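Side-chain contacts in ABC transporter substrate-binding protein-branched chain amino acid transport (Streptococcus pneumoniae, PDB 4GNR), which binds isoleucine between its two lobes and probably delivers branched-chain amino acids to a membrane ABC transporter for uptake: residues Glu27-Gln32 against Ala273-Glu278; Asn69-Ser74 against Ala98-Ile103; Val147-Asn152 against Thr190-Lys195; Thr183-Ala188 against Val213-Gly218; Lys265-Ala270 against Leu285-Val290. All blocks are in the same frame, centred on the assembly; numbering follows the deposited sequence. Where two conformers were deposited one is given.

Contact 1 of 5, residues Glu27-Gln32 against Ala273-Glu278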
# COMPACT_ATOMS: atom_id res chain seq x y z
N GLU A 27 -5.36 6.16 3.93
CA GLU A 27 -6.36 5.89 2.89
C GLU A 27 -7.69 6.57 3.20
O GLU A 27 -8.34 7.11 2.31
CB GLU A 27 -6.49 4.39 2.64
CG GLU A 27 -5.18 3.86 2.11
CD GLU A 27 -5.20 2.48 1.53
OE1 GLU A 27 -6.22 1.84 1.28
OE2 GLU A 27 -4.01 2.02 1.26
N GLN A 28 -8.10 6.54 4.47
CA GLN A 28 -9.30 7.24 4.90
C GLN A 28 -9.20 8.74 4.50
O GLN A 28 -10.14 9.32 3.95
CB GLN A 28 -9.46 7.09 6.41
CG GLN A 28 -10.63 7.85 7.01
CD GLN A 28 -10.53 7.85 8.54
OE1 GLN A 28 -9.44 7.93 9.13
NE2 GLN A 28 -11.66 7.77 9.19
N LYS A 29 -8.05 9.34 4.81
CA LYS A 29 -7.86 10.77 4.51
C LYS A 29 -7.87 11.04 3.01
O LYS A 29 -8.48 12.02 2.54
CB LYS A 29 -6.59 11.31 5.16
CG LYS A 29 -6.73 11.45 6.69
CD LYS A 29 -5.44 11.91 7.36
CE LYS A 29 -5.54 11.89 8.88
NZ LYS A 29 -4.22 12.09 9.53
N GLY A 30 -7.15 10.22 2.24
CA GLY A 30 -7.13 10.45 0.79
C GLY A 30 -8.50 10.22 0.14
O GLY A 30 -8.94 10.99 -0.72
N ALA A 31 -9.18 9.14 0.56
CA ALA A 31 -10.50 8.83 0.03
C ALA A 31 -11.52 9.91 0.39
O ALA A 31 -12.32 10.32 -0.44
CB ALA A 31 -10.94 7.46 0.55
N GLN A 32 -11.49 10.35 1.64
CA GLN A 32 -12.45 11.38 2.07
C GLN A 32 -12.21 12.71 1.33
O GLN A 32 -13.16 13.43 1.02
CB GLN A 32 -12.40 11.58 3.58
CG GLN A 32 -13.53 12.49 4.08
CD GLN A 32 -14.91 11.87 3.92
OE1 GLN A 32 -15.16 10.77 4.42
NE2 GLN A 32 -15.82 12.58 3.27
N ALA A 273 -3.44 21.44 2.06
CA ALA A 273 -4.40 22.49 2.47
C ALA A 273 -5.48 21.92 3.39
O ALA A 273 -5.88 22.55 4.39
CB ALA A 273 -5.01 23.17 1.27
N LYS A 274 -5.96 20.73 3.06
CA LYS A 274 -7.03 20.14 3.84
C LYS A 274 -6.60 19.65 5.21
O LYS A 274 -7.30 19.89 6.20
CB LYS A 274 -7.59 18.90 3.11
CG LYS A 274 -8.84 18.26 3.65
CD LYS A 274 -10.07 19.00 3.17
CE LYS A 274 -11.34 18.18 3.40
NZ LYS A 274 -12.56 18.75 2.74
N TYR A 275 -5.46 18.97 5.27
CA TYR A 275 -4.98 18.28 6.46
C TYR A 275 -3.77 18.84 7.19
O TYR A 275 -3.48 18.44 8.31
CB TYR A 275 -4.67 16.78 6.15
CG TYR A 275 -5.86 16.02 5.63
CD1 TYR A 275 -6.93 15.76 6.46
CD2 TYR A 275 -5.89 15.53 4.34
CE1 TYR A 275 -8.03 15.07 6.01
CE2 TYR A 275 -6.99 14.84 3.87
CZ TYR A 275 -8.06 14.61 4.71
OH TYR A 275 -9.18 13.93 4.29
N ASN A 276 -3.06 19.75 6.53
CA ASN A 276 -1.85 20.36 7.09
C ASN A 276 -0.86 19.25 7.46
O ASN A 276 -0.15 19.31 8.47
CB ASN A 276 -2.12 21.19 8.33
CG ASN A 276 -0.93 22.05 8.71
OD1 ASN A 276 -0.08 22.39 7.87
ND2 ASN A 276 -0.88 22.45 9.97
N GLU A 277 -0.83 18.23 6.60
CA GLU A 277 0.02 17.04 6.73
C GLU A 277 0.48 16.59 5.33
O GLU A 277 -0.13 16.93 4.33
CB GLU A 277 -0.77 15.84 7.35
CG GLU A 277 -1.23 16.08 8.78
CD GLU A 277 -2.07 14.94 9.38
OE1 GLU A 277 -2.48 14.00 8.66
OE2 GLU A 277 -2.36 15.02 10.60
N GLU A 278 1.53 15.78 5.32
CA GLU A 278 2.10 15.22 4.08
C GLU A 278 1.38 13.92 3.71
O GLU A 278 1.13 13.10 4.57
CB GLU A 278 3.60 14.91 4.27
CG GLU A 278 4.38 16.15 4.55
CD GLU A 278 4.38 17.11 3.37
OE1 GLU A 278 5.18 16.90 2.43
OE2 GLU A 278 3.64 18.12 3.43
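The ring of Tyr275 is sandwiched between two lysine chains: CG of Lys29 lies 3.9 Å above one face, offset toward the rim, while CG of Lys274 covers the centre of the opposite face. The contact ties helix 21-40 to the last turn of helix 262-275 at the surface of one lobe of the periplasmic-binding-protein fold. Lys29 approaches obliquely, and its CB makes a CH-pi contact 4.0 Å from the Tyr275 ring centroid. At the ring's edge, the phenol OH of Tyr275 donates to the backbone oxygen Lys29 O over 2.7 Å. The hydroxyl lies in the carbonyl plane, on a lone pair, with a C=O...donor angle of 116°. One lysine thus meets one tyrosine twice, through hydrocarbon and through main chain, which suits tyrosine, partly exposed here, with a flat face for hydrocarbon and a hydroxyl for the main chain. CB of Gln32 lies near the hydroxyl, 4.0 Å from Tyr275 OH, but its amide turns elsewhere, NE2 bonding to Asp36. The same aspartate takes the ammonium of Lys274 in a salt bridge, so the second lysine too keeps its charge paired beyond the ring. Lys29 has CG anti to its carbonyl carbon (chi1 -72°) and is extended from there on, which carries its amine past the ring to Glu277. Asn276, with positive phi, ends the helical course of the chain just before that glutamate. Lys29 NZ donates to Glu277 OE1 at 2.7 Å in a salt bridge, and OE1 receives it on its syn lone pair, the side of Glu277 OE2.

Contact 2 of 5, residues Asn69-Ser74 against Ala98-Ile103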
# COMPACT_ATOMS: atom_id res chain seq x y z
N ASN A 69 -21.77 -6.04 6.97
CA ASN A 69 -22.66 -4.99 7.43
C ASN A 69 -22.78 -3.87 6.39
O ASN A 69 -23.90 -3.44 6.10
CB ASN A 69 -22.23 -4.55 8.82
CG ASN A 69 -22.28 -5.69 9.86
OD1 ASN A 69 -22.87 -6.76 9.65
ND2 ASN A 69 -21.66 -5.44 11.01
N LEU A 70 -21.66 -3.45 5.78
CA LEU A 70 -21.72 -2.41 4.76
C LEU A 70 -22.64 -2.77 3.59
O LEU A 70 -23.41 -1.93 3.11
CB LEU A 70 -20.33 -2.10 4.18
CG LEU A 70 -19.40 -1.26 5.05
CD1 LEU A 70 -17.99 -1.22 4.45
CD2 LEU A 70 -19.95 0.16 5.22
N VAL A 71 -22.54 -4.01 3.11
CA VAL A 71 -23.28 -4.39 1.92
C VAL A 71 -24.71 -4.84 2.15
O VAL A 71 -25.52 -4.76 1.25
CB VAL A 71 -22.49 -5.42 1.05
CG1 VAL A 71 -21.10 -4.85 0.69
CG2 VAL A 71 -22.37 -6.78 1.69
N THR A 72 -25.02 -5.31 3.36
CA THR A 72 -26.37 -5.81 3.65
C THR A 72 -27.20 -4.93 4.58
O THR A 72 -28.40 -5.00 4.55
CB THR A 72 -26.35 -7.22 4.29
OG1 THR A 72 -25.80 -7.16 5.60
CG2 THR A 72 -25.65 -8.23 3.42
N GLN A 73 -26.57 -4.19 5.49
CA GLN A 73 -27.30 -3.34 6.45
C GLN A 73 -27.30 -1.91 5.95
O GLN A 73 -28.33 -1.28 5.77
CB GLN A 73 -26.66 -3.44 7.85
CG GLN A 73 -26.70 -4.82 8.45
CD GLN A 73 -28.08 -5.22 8.91
OE1 GLN A 73 -28.98 -4.40 9.07
NE2 GLN A 73 -28.23 -6.51 9.21
N SER A 74 -26.11 -1.41 5.67
CA SER A 74 -25.95 -0.07 5.12
C SER A 74 -26.34 -0.03 3.63
O SER A 74 -26.63 1.00 3.07
CB SER A 74 -24.51 0.41 5.26
OG SER A 74 -24.09 0.48 6.62
N ALA A 98 -23.07 -10.15 -2.08
CA ALA A 98 -24.04 -9.06 -2.27
C ALA A 98 -23.93 -8.41 -3.65
O ALA A 98 -24.68 -7.49 -3.95
CB ALA A 98 -23.89 -8.01 -1.20
N GLY A 99 -22.98 -8.87 -4.47
CA GLY A 99 -22.78 -8.28 -5.80
C GLY A 99 -22.32 -6.83 -5.76
O GLY A 99 -22.70 -6.02 -6.63
N VAL A 100 -21.49 -6.50 -4.77
CA VAL A 100 -20.96 -5.15 -4.58
C VAL A 100 -19.46 -5.14 -4.89
O VAL A 100 -18.71 -5.89 -4.30
CB VAL A 100 -21.23 -4.67 -3.13
CG1 VAL A 100 -20.56 -3.33 -2.89
CG2 VAL A 100 -22.72 -4.59 -2.87
N PRO A 101 -19.01 -4.25 -5.80
CA PRO A 101 -17.58 -4.21 -6.06
C PRO A 101 -16.81 -3.60 -4.88
O PRO A 101 -17.24 -2.64 -4.26
CB PRO A 101 -17.48 -3.32 -7.32
CG PRO A 101 -18.68 -2.40 -7.21
CD PRO A 101 -19.77 -3.27 -6.59
N LEU A 102 -15.63 -4.17 -4.66
CA LEU A 102 -14.71 -3.74 -3.62
C LEU A 102 -13.38 -3.45 -4.30
O LEU A 102 -12.86 -4.29 -5.05
CB LEU A 102 -14.59 -4.81 -2.54
CG LEU A 102 -13.74 -4.44 -1.30
CD1 LEU A 102 -14.27 -5.13 -0.05
CD2 LEU A 102 -12.27 -4.73 -1.51
N ILE A 103 -12.85 -2.25 -4.05
CA ILE A 103 -11.55 -1.88 -4.58
C ILE A 103 -10.60 -1.64 -3.42
O ILE A 103 -10.85 -0.81 -2.53
CB ILE A 103 -11.61 -0.64 -5.54
CG1 ILE A 103 -10.21 -0.33 -6.08
CG2 ILE A 103 -12.26 0.59 -4.90
CD1 ILE A 103 -10.24 0.59 -7.30
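Both methyls of Val71 are engaged, each with a different partner. CG2 of Val71 presses on CB of Ala98 at 3.5 Å, tighter than usual for two carbons, and CG1 of Val71 rests on CB of Val100 at 3.8 Å. Around this first touch, Val71 CB comes within 4.0 Å of Val100 CG2, and the two valines slide past each other in opposite directions. The fork of Val71 explains the division of labour: CG1 stands anti to the carbonyl carbon (chi1 -56°) and CG2 takes the place between N and C, so that the methyls straddle the bend of the facing chain. Alanine suits the tight side of this fit, where its methyl lies against Val71, and the beta-branched Val100 fills the other. The bend itself is positioned by Gly99, whose positive phi ends helix 85-97 in a Schellman motif and turns the chain toward strand 102-104. On the facing side, Asn69 O accepts from both Gln73 N and Ser74 N. Further out, Leu70 lies on Val52 of strand 48-55, and Gly99 O accepts from Ser303. The contact therefore joins the ends of successive helices in the beta-alpha-beta crossovers of a parallel sheet. With only aliphatic carbon meeting across it and no hydrogen bond between the segments, cohesion here depends on close fit and on withdrawing hydrocarbon from water.

Contact 3 of 5, residues Val147-Asn152 against Thr190-Lys195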
# COMPACT_ATOMS: atom_id res chain seq x y z
N VAL A 147 21.58 -9.78 3.70
CA VAL A 147 20.83 -10.39 4.74
C VAL A 147 19.33 -10.21 4.33
O VAL A 147 18.93 -9.16 3.89
CB VAL A 147 21.00 -9.73 6.12
CG1 VAL A 147 20.01 -10.26 7.13
CG2 VAL A 147 22.43 -9.90 6.62
N LEU A 148 18.53 -11.26 4.48
CA LEU A 148 17.07 -11.25 4.21
C LEU A 148 16.43 -11.46 5.61
O LEU A 148 16.74 -12.47 6.28
CB LEU A 148 16.67 -12.32 3.21
CG LEU A 148 15.20 -12.37 2.80
CD1 LEU A 148 14.69 -11.02 2.25
CD2 LEU A 148 14.98 -13.50 1.78
N TYR A 149 15.54 -10.55 6.01
CA TYR A 149 14.93 -10.56 7.38
C TYR A 149 13.45 -10.30 7.17
O TYR A 149 13.06 -9.19 6.86
CB TYR A 149 15.68 -9.53 8.22
CG TYR A 149 15.39 -9.51 9.71
CD1 TYR A 149 15.18 -10.67 10.42
CD2 TYR A 149 15.55 -8.35 10.43
CE1 TYR A 149 15.02 -10.64 11.82
CE2 TYR A 149 15.40 -8.31 11.81
CZ TYR A 149 15.14 -9.46 12.50
OH TYR A 149 15.01 -9.44 13.87
N THR A 150 12.64 -11.32 7.40
CA THR A 150 11.24 -11.28 7.00
C THR A 150 10.21 -11.57 8.07
O THR A 150 10.45 -12.38 8.98
CB THR A 150 11.07 -12.41 5.88
OG1 THR A 150 12.04 -12.23 4.84
CG2 THR A 150 9.70 -12.47 5.26
N ASP A 151 9.05 -10.91 7.94
CA ASP A 151 7.91 -11.12 8.86
C ASP A 151 7.34 -12.48 8.47
O ASP A 151 6.58 -12.60 7.50
CB ASP A 151 6.85 -10.02 8.67
CG ASP A 151 5.64 -10.17 9.58
OD1 ASP A 151 5.54 -11.19 10.32
OD2 ASP A 151 4.78 -9.22 9.52
N ASN A 152 7.61 -13.48 9.31
CA ASN A 152 7.19 -14.86 9.05
C ASN A 152 5.71 -15.09 9.36
O ASN A 152 5.19 -16.19 9.15
CB ASN A 152 8.02 -15.84 9.87
CG ASN A 152 7.99 -17.25 9.30
OD1 ASN A 152 8.25 -17.46 8.11
ND2 ASN A 152 7.74 -18.24 10.16
N THR A 190 22.21 -9.01 16.35
CA THR A 190 23.56 -9.32 16.88
C THR A 190 24.23 -10.37 15.99
O THR A 190 25.41 -10.30 15.69
CB THR A 190 23.51 -9.77 18.32
OG1 THR A 190 23.02 -8.67 19.10
CG2 THR A 190 24.88 -10.20 18.84
N LYS A 191 23.44 -11.38 15.62
CA LYS A 191 23.91 -12.46 14.73
C LYS A 191 24.34 -11.95 13.34
O LYS A 191 25.26 -12.51 12.73
CB LYS A 191 22.84 -13.53 14.58
CG LYS A 191 23.28 -14.65 13.66
CD LYS A 191 22.22 -15.68 13.49
CE LYS A 191 22.72 -16.78 12.59
NZ LYS A 191 21.67 -17.80 12.45
N MET A 192 23.60 -10.97 12.81
CA MET A 192 23.91 -10.34 11.50
C MET A 192 25.15 -9.45 11.48
O MET A 192 25.90 -9.48 10.53
CB MET A 192 22.76 -9.44 11.05
CG MET A 192 21.50 -10.17 10.83
SD MET A 192 20.17 -9.02 10.62
CE MET A 192 18.89 -10.26 10.67
N LYS A 193 25.33 -8.68 12.54
CA LYS A 193 26.40 -7.68 12.65
C LYS A 193 27.83 -8.12 12.38
O LYS A 193 28.65 -7.40 11.80
CB LYS A 193 26.31 -7.03 14.03
CG LYS A 193 27.28 -5.90 14.21
CD LYS A 193 27.13 -5.32 15.59
CE LYS A 193 28.12 -4.20 15.86
NZ LYS A 193 27.97 -3.70 17.25
N GLY A 194 28.11 -9.32 12.83
CA GLY A 194 29.41 -9.95 12.73
C GLY A 194 29.70 -10.59 11.39
O GLY A 194 30.71 -11.28 11.25
N LYS A 195 28.81 -10.38 10.44
CA LYS A 195 28.98 -10.92 9.09
C LYS A 195 29.09 -9.80 8.07
O LYS A 195 28.48 -8.78 8.21
CB LYS A 195 27.78 -11.75 8.66
CG LYS A 195 27.52 -12.99 9.49
CD LYS A 195 26.22 -13.68 9.08
CE LYS A 195 25.97 -15.02 9.81
NZ LYS A 195 26.98 -16.08 9.47
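The methyl end of Met192 sits squarely on the ring of Tyr149, its CE 3.7 Å from the Tyr149 ring centroid and only 13° off the ring normal. This CH-pi contact is the near part of a Met-aromatic pair; the sulfur stands further back above the same face, Met192 SD being 4.9 Å from that centroid. Val147 closes in beside the thioether, with CG1 of Val147 3.7 Å from SD of Met192 and equally close to its CE. Such reach comes from an extended chain: beyond CG, which is anti to the carbonyl carbon, Met192 runs straight (chi2 169°), so the methyl leads the way from the helix to the sheet. Methionine suits the place because it is long, unbranched and apolar, with a polarisable sulfur that can lie against both a valine methyl and an aromatic face. The chains of Tyr149 and Met192 cross at about a right angle, and the methyl arrives over the ring centre, 3.6 Å above its plane. All three residues are buried, and no hydrogen bond spans the contact. Val147 and Tyr149, two apart on strand 145-151, both turn to helix 186-193, whereas Leu148 between them faces Arg165 of helix 155-167. In the central beta sheet of this lobe, strand 145-151 runs between strands 171-178 and 199-201, with Phe178 of the former meeting the Tyr149 ring edge-to-face and the helix of Met192 packed over Val147 and Tyr149.

Contact 4 of 5, residues Thr183-Ala188 against Val213-Gly218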
# COMPACT_ATOMS: atom_id res chain seq x y z
N THR A 183 8.73 -6.61 19.29
CA THR A 183 9.32 -5.30 19.55
C THR A 183 10.84 -5.41 19.87
O THR A 183 11.53 -4.41 19.95
CB THR A 183 8.60 -4.53 20.65
OG1 THR A 183 8.83 -5.22 21.87
CG2 THR A 183 7.09 -4.38 20.36
N ASP A 184 11.35 -6.63 20.01
CA ASP A 184 12.77 -6.95 20.34
C ASP A 184 13.37 -7.74 19.19
O ASP A 184 12.90 -8.84 18.88
CB ASP A 184 12.82 -7.76 21.66
CG ASP A 184 14.22 -8.22 22.09
OD1 ASP A 184 15.18 -8.19 21.31
OD2 ASP A 184 14.35 -8.67 23.25
N PHE A 185 14.41 -7.18 18.56
CA PHE A 185 15.10 -7.80 17.40
C PHE A 185 16.59 -8.00 17.68
O PHE A 185 17.38 -8.23 16.78
CB PHE A 185 14.87 -6.91 16.16
CG PHE A 185 13.40 -6.63 15.91
CD1 PHE A 185 12.62 -7.50 15.18
CD2 PHE A 185 12.78 -5.50 16.46
CE1 PHE A 185 11.24 -7.24 15.01
CE2 PHE A 185 11.43 -5.26 16.29
CZ PHE A 185 10.67 -6.13 15.57
N GLN A 186 16.95 -7.94 18.95
CA GLN A 186 18.36 -7.97 19.35
C GLN A 186 19.15 -9.19 18.96
O GLN A 186 20.26 -9.09 18.43
CB GLN A 186 18.46 -7.74 20.87
CG GLN A 186 17.97 -6.38 21.31
CD GLN A 186 18.88 -5.27 20.84
OE1 GLN A 186 20.02 -5.18 21.28
NE2 GLN A 186 18.37 -4.39 20.00
N ALA A 187 18.60 -10.37 19.20
CA ALA A 187 19.34 -11.60 18.90
C ALA A 187 19.69 -11.74 17.44
O ALA A 187 20.83 -12.06 17.08
CB ALA A 187 18.57 -12.83 19.39
N ALA A 188 18.70 -11.53 16.58
CA ALA A 188 18.94 -11.64 15.15
C ALA A 188 19.93 -10.60 14.66
O ALA A 188 20.81 -10.90 13.87
CB ALA A 188 17.63 -11.55 14.37
N VAL A 213 14.99 -1.00 12.06
CA VAL A 213 15.94 0.05 11.66
C VAL A 213 16.53 0.73 12.90
O VAL A 213 17.74 0.94 13.01
CB VAL A 213 15.23 1.09 10.76
CG1 VAL A 213 16.12 2.31 10.57
CG2 VAL A 213 14.90 0.43 9.42
N ASN A 214 15.65 1.02 13.84
CA ASN A 214 16.03 1.66 15.09
C ASN A 214 17.11 0.90 15.84
O ASN A 214 18.11 1.46 16.32
CB ASN A 214 14.81 1.74 15.98
CG ASN A 214 15.13 2.41 17.27
OD1 ASN A 214 15.39 1.74 18.25
ND2 ASN A 214 15.29 3.72 17.24
N GLN A 215 16.85 -0.38 16.01
CA GLN A 215 17.77 -1.28 16.72
C GLN A 215 19.04 -1.60 15.94
O GLN A 215 20.13 -1.72 16.52
CB GLN A 215 17.04 -2.52 17.18
CG GLN A 215 16.00 -2.19 18.25
CD GLN A 215 15.11 -3.34 18.66
OE1 GLN A 215 15.56 -4.47 18.82
NE2 GLN A 215 13.82 -3.03 18.89
N ALA A 216 18.92 -1.75 14.63
CA ALA A 216 20.09 -2.05 13.79
C ALA A 216 21.07 -0.90 13.83
O ALA A 216 22.26 -1.08 14.12
CB ALA A 216 19.66 -2.36 12.34
N ARG A 217 20.57 0.29 13.55
CA ARG A 217 21.41 1.48 13.57
C ARG A 217 21.97 1.71 14.97
O ARG A 217 23.13 2.09 15.15
CB ARG A 217 20.57 2.65 13.06
CG ARG A 217 20.06 2.48 11.62
CD ARG A 217 21.11 2.84 10.61
NE ARG A 217 20.64 2.70 9.21
CZ ARG A 217 20.87 1.68 8.37
NH1 ARG A 217 21.56 0.62 8.75
NH2 ARG A 217 20.44 1.76 7.13
N GLY A 218 21.14 1.44 15.99
CA GLY A 218 21.58 1.62 17.38
C GLY A 218 22.77 0.74 17.73
O GLY A 218 23.62 1.13 18.54
O HOH W 1 19.97 -2.11 19.28
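Gln215 reaches straight out of helix 206-218, crossing both Phe185 and Gln186 at about a right angle, and sets its amide against the turn that begins helix 186-193. With CG anti to the carbonyl carbon and the chain extended beyond it (chi2 173°), the amide is delivered to the main chain of the other segment. Its NE2 donates to the backbone oxygen of Thr183, Gln215 NE2 to Thr183 O being 2.9 Å, and the acceptor lies almost in the amide plane. On the other side Gln215 OE1 takes two donors from opposite faces of its plane: Phe185 N at 3.0 Å, and Gln186 NE2, also at 3.0 Å. Three bonds thus fix the rotation of the amide and tell its oxygen from its nitrogen. The Gln186 chain bends at chi2 (-69°) to bring its own amide round, tilted 39° against that of Gln215. The same Gln186 NE2 donates to a water, which in turn donates to Gln215 O. Phe185 brings its ring edge to the amide, its CD2 3.6 Å from Gln215 NE2. Glutamine suits this place, since one amide can give and accept at once. Next door, Asp184 OD1 accepts from Gln186 N in an Asx turn that leads the chain into its helix. Within the lobe, Phe185 wedges between Ile212 of helix 206-218 and Tyr149 of strand 145-151, while Val213 and Ala216 set the Gln215 helix down on Ile225 of strand 225-227.

Contact 5 of 5, residues Lys265-Ala270 against Leu285-Val290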
# COMPACT_ATOMS: atom_id res chain seq x y z
N LYS A 265 0.78 17.01 -8.44
CA LYS A 265 1.03 18.30 -7.83
C LYS A 265 -0.25 18.87 -7.20
O LYS A 265 -0.23 19.40 -6.07
CB LYS A 265 1.63 19.29 -8.84
CG LYS A 265 3.05 18.95 -9.35
CD LYS A 265 3.53 20.02 -10.34
CE LYS A 265 4.89 19.74 -10.93
NZ LYS A 265 5.32 20.84 -11.84
N ALA A 266 -1.35 18.77 -7.92
CA ALA A 266 -2.62 19.29 -7.43
C ALA A 266 -3.05 18.55 -6.17
O ALA A 266 -3.58 19.15 -5.24
CB ALA A 266 -3.71 19.19 -8.48
N PHE A 267 -2.84 17.24 -6.13
CA PHE A 267 -3.19 16.43 -4.97
C PHE A 267 -2.33 16.77 -3.77
O PHE A 267 -2.84 16.92 -2.66
CB PHE A 267 -3.08 14.95 -5.32
CG PHE A 267 -3.17 14.03 -4.13
CD1 PHE A 267 -4.40 13.74 -3.54
CD2 PHE A 267 -2.03 13.50 -3.59
CE1 PHE A 267 -4.45 12.93 -2.42
CE2 PHE A 267 -2.09 12.68 -2.48
CZ PHE A 267 -3.30 12.41 -1.90
N LEU A 268 -1.02 16.92 -3.98
CA LEU A 268 -0.12 17.28 -2.88
C LEU A 268 -0.61 18.60 -2.25
O LEU A 268 -0.72 18.74 -1.03
CB LEU A 268 1.31 17.40 -3.40
CG LEU A 268 2.38 17.79 -2.38
CD1 LEU A 268 2.45 16.79 -1.26
CD2 LEU A 268 3.74 17.94 -3.07
N ASP A 269 -0.87 19.59 -3.11
CA ASP A 269 -1.35 20.89 -2.63
C ASP A 269 -2.69 20.77 -1.88
O ASP A 269 -2.84 21.30 -0.76
CB ASP A 269 -1.53 21.89 -3.79
CG ASP A 269 -0.20 22.33 -4.43
OD1 ASP A 269 0.88 22.03 -3.88
OD2 ASP A 269 -0.27 22.96 -5.50
N ALA A 270 -3.62 20.02 -2.46
CA ALA A 270 -4.96 19.90 -1.87
C ALA A 270 -4.92 19.16 -0.53
O ALA A 270 -5.63 19.53 0.41
CB ALA A 270 -5.92 19.20 -2.81
N LEU A 285 -3.12 6.60 -3.57
CA LEU A 285 -3.82 5.47 -4.19
C LEU A 285 -5.30 5.48 -3.83
O LEU A 285 -6.14 5.20 -4.68
CB LEU A 285 -3.19 4.14 -3.77
CG LEU A 285 -1.85 3.81 -4.45
CD1 LEU A 285 -1.14 2.70 -3.69
CD2 LEU A 285 -2.03 3.41 -5.92
N ALA A 286 -5.64 5.79 -2.57
CA ALA A 286 -7.04 5.78 -2.13
C ALA A 286 -7.85 6.90 -2.81
O ALA A 286 -9.02 6.71 -3.16
CB ALA A 286 -7.13 5.88 -0.64
N TYR A 287 -7.22 8.06 -2.98
CA TYR A 287 -7.84 9.19 -3.68
C TYR A 287 -8.21 8.73 -5.11
O TYR A 287 -9.34 8.96 -5.59
CB TYR A 287 -6.87 10.36 -3.67
CG TYR A 287 -7.35 11.63 -4.31
CD1 TYR A 287 -7.12 11.86 -5.66
CD2 TYR A 287 -7.96 12.63 -3.57
CE1 TYR A 287 -7.50 13.07 -6.25
CE2 TYR A 287 -8.33 13.85 -4.14
CZ TYR A 287 -8.09 14.06 -5.48
OH TYR A 287 -8.40 15.24 -6.10
N ASP A 288 -7.27 8.09 -5.80
CA ASP A 288 -7.55 7.57 -7.14
C ASP A 288 -8.65 6.50 -7.11
O ASP A 288 -9.49 6.47 -8.02
CB ASP A 288 -6.30 7.02 -7.81
CG ASP A 288 -5.43 8.10 -8.45
OD1 ASP A 288 -5.82 9.28 -8.48
OD2 ASP A 288 -4.37 7.70 -8.99
N SER A 289 -8.65 5.61 -6.12
CA SER A 289 -9.68 4.58 -6.04
C SER A 289 -11.08 5.19 -5.95
O SER A 289 -12.02 4.69 -6.59
CB SER A 289 -9.45 3.61 -4.90
OG SER A 289 -8.42 2.66 -5.15
N VAL A 290 -11.24 6.25 -5.16
CA VAL A 290 -12.55 6.91 -5.09
C VAL A 290 -12.95 7.47 -6.45
O VAL A 290 -14.09 7.32 -6.87
CB VAL A 290 -12.59 7.99 -3.99
CG1 VAL A 290 -13.83 8.86 -4.14
CG2 VAL A 290 -12.51 7.35 -2.63
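Phe267 drives the edge of its ring into the face of Tyr287, a T-shaped (edge-to-face) pair that packs helix 262-275 against helix 281-297 in one lobe of the periplasmic-binding-protein fold. The ring centroids of Phe267 and Tyr287 are 4.9 Å apart and the planes stand at 59°, so the T is tilted. Both side chains adopt the same first torsion, CG trans to the backbone N (chi1 170° in Phe267), which throws each ring outward from its helix; the two then slide past each other in opposite directions. The second torsions differ little from perpendicular, and within the T it is the CD1-CE1 side of the phenylalanine that is presented. CE1 of Phe267 reaches CG of Tyr287 at 3.7 Å, and also meets Tyr287 CB at 3.7 Å, near the root of the side chain. Phenylalanine suits the buried member, where no polar partner is required; tyrosine suits the partly exposed one, because its hydroxyl bonds to Glu37 of helix 21-40 and so ties in a third helix. Val319 touches both side chains, and its loop is held by Asp288, whose carboxylate accepts from Val319 N and bonds to Thr320. His291, one turn on from Tyr287, also meets the tyrosine ring. At the heart of the pair, CD1 of Phe267 rests 3.6 Å above the plane of the Tyr287 ring, over its centre.

Contacts 1, 2 and 5 belong to the lobe built on the five-stranded parallel sheet, contacts 3 and 4 to the other lobe. Contacts 1 and 5 share helix 262-275 and touch where Ala31 meets Val290; contacts 3 and 4 share helix 186-193 and meet through Tyr149 and Phe185. Contact 2 reaches contact 5 through Ile103 and Ser289. Chemistry follows depth. The buried contacts 2 and 3 are apolar, one of valine and alanine hydrocarbon, one of a thioether on a ring, and contact 5, partly buried, is aromatic. The surface contacts 1 and 4 carry the polar bonds: a salt bridge and a phenol-to-carbonyl hydrogen bond in one, an amide network in the other.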